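Local atomic coordinates of cysteine hydrolase (Vibrio cholerae, PDB entry 6V98), a protein that is a type VI secretion system effector and probably acts as a cysteine hydrolase of the papain-like (clan CA) kind, delivered into competing cells. Residues I8-P13 and G46-N51; G115-G120 and S186-D191; S124-W129 and D161-D166. One frame throughout, in Å; residues are numbered along the deposited sequence.

Contact 1. Residues I8-P13 and G46-N51; sequences IPVVFP and GVILIN
Ile8 pairs with Ile48 and Val10 with Gly46 as antiparallel hydrogen-bonded pairs, with Pro9 and Val47 as the non-hydrogen-bonded pair between them, and the two short strand axes run at 151° and approach to 4.5 Å. Four backbone bonds close the two rings: Ile8 N to Ile48 O and Gly46 N to Val10 O both measure 2.8 Å, while Ile48 N to Ile8 O and Val10 N to Gly46 O are slightly longer. The pairing tolerates a proline because Pro9 sits where no N-H is asked for across this pair of strands. Its CA lies 3.6 Å from Gly46 O. Ile8 O serves twice, accepting from Ile48 N and taking a CA-H contact from Val47.

On the face that carries Ile8, Val10 and Ile48, the two isoleucines meet flank to flank, CB to CB at 4.0 Å. Ile8 then extends its CD1 to the CD1 of Ile50 at 4.1 Å, the two chains meeting at a slant. Val10 CG1 meets Ile48 CD1 at 4.1 Å, with the side chains nearly perpendicular. With CG1 of Val10 anti to the carbonyl carbon (chi1 -66°), the other branch, CG2, stands between the backbone N and that carbon and reaches over the peptide of Gly46, 3.5 Å from Gly46 O; glycine brings no side chain to this face. Phe12 of the same strand as Val10 packs on Tyr59 of strand 57-63. The reverse face bears Pro9 and Val47, whose CG2 approaches Pro9 N, and Pro9 continues onto Val116. All seven touching residues are buried, and the contact's centre lies about 3 Å from the centre of the chain, as befits two neighbouring middle strands of the antiparallel sheet in a probable papain-like hydrolase fold.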
loop_
_atom_site.group_PDB
_atom_site.type_symbol
_atom_site.label_atom_id
_atom_site.label_comp_id
_atom_site.label_asym_id
_atom_site.label_seq_id
_atom_site.Cartn_x
_atom_site.Cartn_y
_atom_site.Cartn_z
ATOM N N ILE A 8 1.089 1.092 6.089
ATOM C CA ILE A 8 2.283 0.428 5.578
ATOM C C ILE A 8 2.217 0.430 4.058
ATOM O O ILE A 8 1.681 -0.520 3.461
ATOM C CB ILE A 8 2.410 -1.002 6.128
ATOM C CG1 ILE A 8 2.306 -0.988 7.652
ATOM C CG2 ILE A 8 3.721 -1.638 5.679
ATOM C CD1 ILE A 8 2.390 -2.372 8.269
ATOM N N PRO A 9 2.697 1.486 3.405
ATOM C CA PRO A 9 2.939 1.413 1.964
ATOM C C PRO A 9 3.851 0.237 1.678
ATOM O O PRO A 9 4.859 0.040 2.360
ATOM C CB PRO A 9 3.620 2.754 1.649
ATOM C CG PRO A 9 3.176 3.689 2.770
ATOM C CD PRO A 9 3.089 2.783 3.981
ATOM N N VAL A 10 3.488 -0.565 0.678
ATOM C CA VAL A 10 4.293 -1.717 0.278
ATOM C C VAL A 10 4.562 -1.612 -1.216
ATOM O O VAL A 10 3.652 -1.311 -1.992
ATOM C CB VAL A 10 3.608 -3.052 0.645
ATOM C CG1 VAL A 10 3.539 -3.194 2.179
ATOM C CG2 VAL A 10 2.211 -3.147 0.051
ATOM N N VAL A 11 5.815 -1.827 -1.614
ATOM C CA VAL A 11 6.207 -1.866 -3.013
ATOM C C VAL A 11 6.797 -3.240 -3.300
ATOM O O VAL A 11 7.494 -3.818 -2.458
ATOM C CB VAL A 11 7.213 -0.744 -3.353
ATOM C CG1 VAL A 11 7.752 -0.901 -4.769
ATOM C CG2 VAL A 11 6.543 0.635 -3.185
ATOM N N PHE A 12 6.488 -3.770 -4.478
ATOM C CA PHE A 12 7.010 -5.046 -4.953
ATOM C C PHE A 12 8.022 -4.695 -6.028
ATOM O O PHE A 12 7.660 -4.564 -7.203
ATOM C CB PHE A 12 5.881 -5.917 -5.514
ATOM C CG PHE A 12 4.685 -6.017 -4.593
ATOM C CD1 PHE A 12 3.593 -5.168 -4.752
ATOM C CD2 PHE A 12 4.667 -6.953 -3.558
ATOM C CE1 PHE A 12 2.503 -5.252 -3.897
ATOM C CE2 PHE A 12 3.585 -7.055 -2.710
ATOM C CZ PHE A 12 2.497 -6.198 -2.877
ATOM N N PRO A 13 9.297 -4.499 -5.681
ATOM C CA PRO A 13 10.233 -3.913 -6.655
ATOM C C PRO A 13 10.537 -4.815 -7.831
ATOM O O PRO A 13 11.019 -4.319 -8.856
ATOM C CB PRO A 13 11.501 -3.653 -5.827
ATOM C CG PRO A 13 11.174 -4.040 -4.420
ATOM C CD PRO A 13 9.981 -4.921 -4.450
ATOM N N GLY A 46 1.102 -1.032 -3.136
ATOM C CA GLY A 46 -0.194 -1.086 -2.473
ATOM C C GLY A 46 -0.068 -0.535 -1.065
ATOM O O GLY A 46 0.985 0.004 -0.735
ATOM N N VAL A 47 -1.100 -0.635 -0.227
ATOM C CA VAL A 47 -0.991 -0.104 1.131
ATOM C C VAL A 47 -1.777 -0.987 2.092
ATOM O O VAL A 47 -2.918 -1.365 1.822
ATOM C CB VAL A 47 -1.447 1.374 1.214
ATOM C CG1 VAL A 47 -2.903 1.550 0.774
ATOM C CG2 VAL A 47 -1.190 1.945 2.616
ATOM N N ILE A 48 -1.147 -1.321 3.211
ATOM C CA ILE A 48 -1.803 -2.002 4.315
ATOM C C ILE A 48 -2.224 -0.964 5.336
ATOM O O ILE A 48 -1.438 -0.080 5.692
ATOM C CB ILE A 48 -0.864 -3.032 4.964
ATOM C CG1 ILE A 48 -0.445 -4.073 3.930
ATOM C CG2 ILE A 48 -1.562 -3.679 6.154
ATOM C CD1 ILE A 48 0.630 -5.061 4.439
ATOM N N LEU A 49 -3.448 -1.090 5.838
ATOM C CA LEU A 49 -3.987 -0.184 6.845
ATOM C C LEU A 49 -4.407 -0.998 8.060
ATOM O O LEU A 49 -5.188 -1.942 7.930
ATOM C CB LEU A 49 -5.187 0.594 6.288
ATOM C CG LEU A 49 -5.991 1.378 7.326
ATOM C CD1 LEU A 49 -5.203 2.580 7.789
ATOM C CD2 LEU A 49 -7.328 1.814 6.750
ATOM N N ILE A 50 -3.901 -0.639 9.239
ATOM C CA ILE A 50 -4.171 -1.408 10.453
ATOM C C ILE A 50 -4.713 -0.499 11.550
ATOM O O ILE A 50 -4.123 0.546 11.846
ATOM C CB ILE A 50 -2.919 -2.137 10.961
ATOM C CG1 ILE A 50 -2.403 -3.085 9.885
ATOM C CG2 ILE A 50 -3.261 -2.905 12.246
ATOM C CD1 ILE A 50 -1.006 -3.596 10.157
ATOM N N ASN A 51 -5.832 -0.913 12.151
ATOM C CA ASN A 51 -6.353 -0.287 13.363
ATOM C C ASN A 51 -5.448 -0.617 14.547
ATOM O O ASN A 51 -5.305 -1.788 14.917
ATOM C CB ASN A 51 -7.772 -0.780 13.641
ATOM C CG ASN A 51 -8.451 0.004 14.754
ATOM O OD1 ASN A 51 -7.947 0.070 15.872
ATOM N ND2 ASN A 51 -9.583 0.626 14.441
#

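Contact 2. Residues G115-G120 and S186-D191; sequences GVVLRG and SEIDLD. With CA (calcium ion), chain C.
Glu187 turns CG away from its carbonyl carbon (chi1 -47°) and bends again at chi2 (-76°), which brings its carboxylate across the end of Leu118; the leucine, with chi1 -46°, presents CD2 to it. Leu118 CD2 and Glu187 OE1 are 3.4 Å apart, and the two side chains cross at about a right angle. This happens beside an antiparallel strand pair, 113-120 with 188-193, in the main sheet.

The pairing is firm at one end. Gly115 and Leu190 form a hydrogen-bonded pair, with Gly115 N to Leu190 O at 2.8 Å and Leu190 N to Gly115 O at 2.9 Å. Val116 and Asp189 follow as a non-hydrogen-bonded pair. Next comes a longer, more bent bond from Val117 N to Ile188 O at 3.1 Å, where the pairing is loose. A water links the strands beside it: it donates to Val117 O and to Glu187 OE1 and accepts from Ile188 N, so three bonds fix it between the two strands.

Val116 lays CB against Glu187 CB at 3.9 Å and also packs on Phe183 and Gln184 of helix 176-184. On the opposite face of the sheet, Val117 CB touches Ile188 CG2 at 4.1 Å.

The start of strand 188-193 also carries a calcium site, to which Gln184 and Glu203 contribute their backbone oxygens. From 186-191 the metal takes one backbone and one side-chain oxygen, Glu187 O at 2.3 Å and Asp189 OD1 at 2.4 Å, and two waters complete its shell.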
loop_
_atom_site.group_PDB
_atom_site.type_symbol
_atom_site.label_atom_id
_atom_site.label_comp_id
_atom_site.label_asym_id
_atom_site.label_seq_id
_atom_site.Cartn_x
_atom_site.Cartn_y
_atom_site.Cartn_z
ATOM N N GLY A 115 8.882 -1.768 2.163
ATOM C CA GLY A 115 7.836 -0.950 2.745
ATOM C C GLY A 115 8.376 0.069 3.731
ATOM O O GLY A 115 9.567 0.090 4.054
ATOM N N VAL A 116 7.477 0.940 4.178
ATOM C CA VAL A 116 7.716 1.814 5.322
ATOM C C VAL A 116 6.548 1.646 6.275
ATOM O O VAL A 116 5.432 1.315 5.861
ATOM C CB VAL A 116 7.881 3.303 4.926
ATOM C CG1 VAL A 116 9.137 3.487 4.095
ATOM C CG2 VAL A 116 6.626 3.823 4.181
ATOM N N VAL A 117 6.797 1.897 7.556
ATOM C CA VAL A 117 5.771 1.770 8.582
ATOM C C VAL A 117 5.504 3.156 9.143
ATOM O O VAL A 117 6.374 3.758 9.782
ATOM C CB VAL A 117 6.187 0.790 9.685
ATOM C CG1 VAL A 117 5.084 0.662 10.701
ATOM C CG2 VAL A 117 6.538 -0.582 9.075
ATOM N N LEU A 118 4.295 3.660 8.918
ATOM C CA LEU A 118 3.896 4.996 9.332
ATOM C C LEU A 118 2.865 4.880 10.439
ATOM O O LEU A 118 2.058 3.951 10.450
ATOM C CB LEU A 118 3.290 5.774 8.158
ATOM C CG LEU A 118 4.046 5.719 6.840
ATOM C CD1 LEU A 118 3.256 6.426 5.773
ATOM C CD2 LEU A 118 5.441 6.322 7.008
ATOM N N ARG A 119 2.878 5.842 11.356
ATOM C CA ARG A 119 2.017 5.780 12.531
ATOM C C ARG A 119 1.262 7.087 12.731
ATOM O O ARG A 119 1.807 8.174 12.522
ATOM C CB ARG A 119 2.835 5.468 13.799
ATOM C CG ARG A 119 3.620 4.157 13.738
ATOM C CD ARG A 119 2.723 2.927 13.625
ATOM N NE ARG A 119 1.841 2.732 14.778
ATOM C CZ ARG A 119 2.237 2.243 15.954
ATOM N NH1 ARG A 119 3.504 1.913 16.151
ATOM N NH2 ARG A 119 1.364 2.088 16.938
ATOM N N GLY A 120 0.031 6.973 13.207
ATOM C CA GLY A 120 -0.762 8.139 13.537
ATOM C C GLY A 120 -2.173 7.706 13.864
ATOM O O GLY A 120 -2.503 6.517 13.843
ATOM N N SER A 186 13.622 8.364 5.474
ATOM C CA SER A 186 13.103 9.120 6.610
ATOM C C SER A 186 12.063 8.360 7.425
ATOM O O SER A 186 11.417 8.962 8.290
ATOM C CB SER A 186 12.501 10.448 6.134
ATOM O OG SER A 186 11.677 10.252 4.993
ATOM N N GLU A 187 11.874 7.063 7.184
ATOM C CA GLU A 187 10.872 6.296 7.913
ATOM C C GLU A 187 11.433 4.924 8.249
ATOM O O GLU A 187 12.467 4.509 7.723
ATOM C CB GLU A 187 9.574 6.112 7.109
ATOM C CG GLU A 187 9.017 7.357 6.463
ATOM C CD GLU A 187 8.339 8.278 7.459
ATOM O OE1 GLU A 187 8.094 7.841 8.605
ATOM O OE2 GLU A 187 8.051 9.431 7.092
ATOM N N ILE A 188 10.723 4.231 9.143
ATOM C CA ILE A 188 11.030 2.842 9.483
ATOM C C ILE A 188 10.911 1.979 8.235
ATOM O O ILE A 188 9.923 2.072 7.503
ATOM C CB ILE A 188 10.070 2.363 10.583
ATOM C CG1 ILE A 188 10.305 3.146 11.883
ATOM C CG2 ILE A 188 10.173 0.859 10.802
ATOM C CD1 ILE A 188 11.616 2.797 12.568
ATOM N N ASP A 189 11.910 1.118 7.999
ATOM C CA ASP A 189 11.947 0.231 6.836
ATOM C C ASP A 189 11.272 -1.099 7.129
ATOM O O ASP A 189 11.425 -1.661 8.213
ATOM C CB ASP A 189 13.384 -0.081 6.419
ATOM C CG ASP A 189 14.054 1.054 5.703
ATOM O OD1 ASP A 189 13.743 2.221 6.010
ATOM O OD2 ASP A 189 14.911 0.759 4.838
ATOM N N LEU A 190 10.599 -1.644 6.125
ATOM C CA LEU A 190 10.076 -3.003 6.176
ATOM C C LEU A 190 10.616 -3.752 4.969
ATOM O O LEU A 190 10.526 -3.255 3.843
ATOM C CB LEU A 190 8.539 -3.013 6.172
ATOM C CG LEU A 190 7.834 -4.363 6.137
ATOM C CD1 LEU A 190 8.298 -5.205 7.300
ATOM C CD2 LEU A 190 6.329 -4.196 6.168
ATOM N N ASP A 191 11.213 -4.915 5.211
ATOM C CA ASP A 191 11.670 -5.796 4.144
ATOM C C ASP A 191 11.078 -7.178 4.365
ATOM O O ASP A 191 11.090 -7.691 5.489
ATOM C CB ASP A 191 13.200 -5.865 4.100
ATOM C CG ASP A 191 13.818 -4.617 3.493
ATOM O OD1 ASP A 191 13.883 -4.533 2.248
ATOM O OD2 ASP A 191 14.219 -3.716 4.264
HETATM CA CA CA C . 14.679 4.039 7.160
HETATM O O HOH W 1 8.538 5.669 10.106
HETATM O O HOH W 2 15.483 6.035 8.083
HETATM O O HOH W 3 16.832 4.011 6.010
#

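Contact 3. Residues S124-W129 and D161-D166; sequences SEADSW and DAMGLD
The indole of Trp129 meets the methyl of Ala162 at the pyrrole side, where Ala162 CB lies 3.6 Å from Trp129 NE1 and 3.9 Å from CD1; the approach is oblique to the ring. Met163 CE also comes to this tryptophan obliquely, 4.2 Å from its CB. Trp129 touches Asp158 and Leu159 of helix 154-162 as well.

Met163 buries more than any other residue of the contact, whose total is a modest 189 Å². The bend at chi2 (-58°), together with chi1, sets its sulfur against helix 123-134. There SD rests on one turn of that helix: it is 3.6 Å from Ala126 CB, 3.5 Å from Ala126 N and 4.2 Å from Glu125 CB. Chi3 (101°) then swings CE toward Trp129 and over the backbone, where it stands 4.0 Å from Glu125 O.

The segment 161-166 leaves its helix through a Schellman motif. Gly164 takes positive phi (77°), ending the helix just after Ala162 and Met163, and Met163 also touches Phe122.

Apolar groups and a sulfur thus join the helix end to its neighbour by van der Waals packing, without polar pairing across the two segments. Glu125 O already accepts the helical bond from Trp129 N, so the methyl merely covers it, and the chemistry implies a seam held by non-directional contacts.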
loop_
_atom_site.group_PDB
_atom_site.type_symbol
_atom_site.label_atom_id
_atom_site.label_comp_id
_atom_site.label_asym_id
_atom_site.label_seq_id
_atom_site.Cartn_x
_atom_site.Cartn_y
_atom_site.Cartn_z
ATOM N N SER A 124 -10.055 5.587 10.661
ATOM C CA SER A 124 -11.359 5.809 10.037
ATOM C C SER A 124 -11.248 6.764 8.853
ATOM O O SER A 124 -11.936 6.587 7.839
ATOM C CB SER A 124 -12.371 6.331 11.060
ATOM O OG SER A 124 -12.075 7.654 11.457
ATOM N N GLU A 125 -10.371 7.764 8.949
ATOM C CA GLU A 125 -10.192 8.686 7.831
ATOM C C GLU A 125 -9.560 7.994 6.629
ATOM O O GLU A 125 -9.937 8.261 5.480
ATOM C CB GLU A 125 -9.339 9.868 8.261
ATOM C CG GLU A 125 -10.008 10.782 9.285
ATOM C CD GLU A 125 -9.801 10.345 10.722
ATOM O OE1 GLU A 125 -10.270 11.076 11.621
ATOM O OE2 GLU A 125 -9.180 9.281 10.953
ATOM N N ALA A 126 -8.572 7.130 6.872
ATOM C CA ALA A 126 -7.945 6.407 5.767
ATOM C C ALA A 126 -8.925 5.440 5.123
ATOM O O ALA A 126 -8.992 5.334 3.889
ATOM C CB ALA A 126 -6.711 5.653 6.266
ATOM N N ASP A 127 -9.676 4.706 5.947
ATOM C CA ASP A 127 -10.672 3.780 5.417
ATOM C C ASP A 127 -11.713 4.519 4.590
ATOM O O ASP A 127 -12.089 4.071 3.498
ATOM C CB ASP A 127 -11.332 3.019 6.566
ATOM C CG ASP A 127 -12.136 1.836 6.087
ATOM O OD1 ASP A 127 -11.518 0.890 5.560
ATOM O OD2 ASP A 127 -13.375 1.857 6.240
ATOM N N SER A 128 -12.168 5.667 5.084
ATOM C CA SER A 128 -13.130 6.472 4.335
ATOM C C SER A 128 -12.545 6.983 3.018
ATOM O O SER A 128 -13.232 6.998 1.986
ATOM C CB SER A 128 -13.602 7.640 5.204
ATOM O OG SER A 128 -14.548 8.425 4.491
ATOM N N TRP A 129 -11.284 7.421 3.034
ATOM C CA TRP A 129 -10.653 7.934 1.816
ATOM C C TRP A 129 -10.512 6.836 0.766
ATOM O O TRP A 129 -10.829 7.044 -0.414
ATOM C CB TRP A 129 -9.294 8.547 2.172
ATOM C CG TRP A 129 -8.556 9.326 1.101
ATOM C CD1 TRP A 129 -8.521 10.681 0.958
ATOM C CD2 TRP A 129 -7.697 8.793 0.086
ATOM N NE1 TRP A 129 -7.706 11.026 -0.090
ATOM C CE2 TRP A 129 -7.192 9.885 -0.648
ATOM C CE3 TRP A 129 -7.323 7.497 -0.284
ATOM C CZ2 TRP A 129 -6.326 9.724 -1.727
ATOM C CZ3 TRP A 129 -6.452 7.334 -1.352
ATOM C CH2 TRP A 129 -5.963 8.440 -2.062
ATOM N N ASP A 161 -0.273 11.645 2.049
ATOM C CA ASP A 161 -0.411 13.101 2.075
ATOM C C ASP A 161 -1.732 13.507 2.719
ATOM O O ASP A 161 -1.779 14.415 3.560
ATOM C CB ASP A 161 -0.332 13.668 0.651
ATOM C CG ASP A 161 1.046 14.240 0.306
ATOM O OD1 ASP A 161 1.478 15.224 0.952
ATOM O OD2 ASP A 161 1.686 13.709 -0.627
ATOM N N ALA A 162 -2.822 12.840 2.323
ATOM C CA ALA A 162 -4.146 13.193 2.823
ATOM C C ALA A 162 -4.275 12.917 4.314
ATOM O O ALA A 162 -5.062 13.585 4.997
ATOM C CB ALA A 162 -5.226 12.438 2.039
ATOM N N MET A 163 -3.512 11.963 4.842
ATOM C CA MET A 163 -3.576 11.662 6.265
ATOM C C MET A 163 -2.753 12.639 7.099
ATOM O O MET A 163 -2.733 12.514 8.329
ATOM C CB MET A 163 -3.101 10.226 6.535
ATOM C CG MET A 163 -3.930 9.106 5.885
ATOM S SD MET A 163 -5.682 9.096 6.347
ATOM C CE MET A 163 -6.362 9.875 4.877
ATOM N N GLY A 164 -2.066 13.586 6.460
ATOM C CA GLY A 164 -1.156 14.467 7.167
ATOM C C GLY A 164 0.174 13.847 7.532
ATOM O O GLY A 164 0.852 14.346 8.440
ATOM N N LEU A 165 0.584 12.789 6.844
ATOM C CA LEU A 165 1.789 12.056 7.207
ATOM C C LEU A 165 3.043 12.565 6.505
ATOM O O LEU A 165 4.134 12.044 6.765
ATOM C CB LEU A 165 1.596 10.568 6.920
ATOM C CG LEU A 165 0.453 9.894 7.683
ATOM C CD1 LEU A 165 0.273 8.453 7.200
ATOM C CD2 LEU A 165 0.699 9.941 9.192
ATOM N N ASP A 166 2.920 13.565 5.642
ATOM C CA ASP A 166 4.062 14.200 4.990
ATOM C C ASP A 166 4.999 13.175 4.341
ATOM O O ASP A 166 6.164 13.056 4.738
ATOM C CB ASP A 166 4.822 15.080 5.968
ATOM C CG ASP A 166 5.873 15.938 5.282
ATOM O OD1 ASP A 166 5.697 16.269 4.087
ATOM O OD2 ASP A 166 6.887 16.271 5.929
#

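Overall arrangement
Contacts 1 and 2 belong to one antiparallel sheet and are joined through neighbouring strands 5-12 and 113-120: Pro9 and Ile8 pack on the Val116 backbone, and Ile8 meets Leu190. Contact 1 is fully buried near the chain centre, whereas contact 2, about 9 Å away between centres, is partly buried and adds a bridging water and a calcium beside its looser pairing. Contact 3 lies at the surface between helix 123-134 and the end of helix 154-162 and relies on apolar packing alone. It still touches the sheet: Leu49 of contact 1 packs on Ala126, and Leu118 of contact 2 meets Leu165. Polarity thus varies with place: backbone-bonded core, metal-bound margin, apolar helix seam.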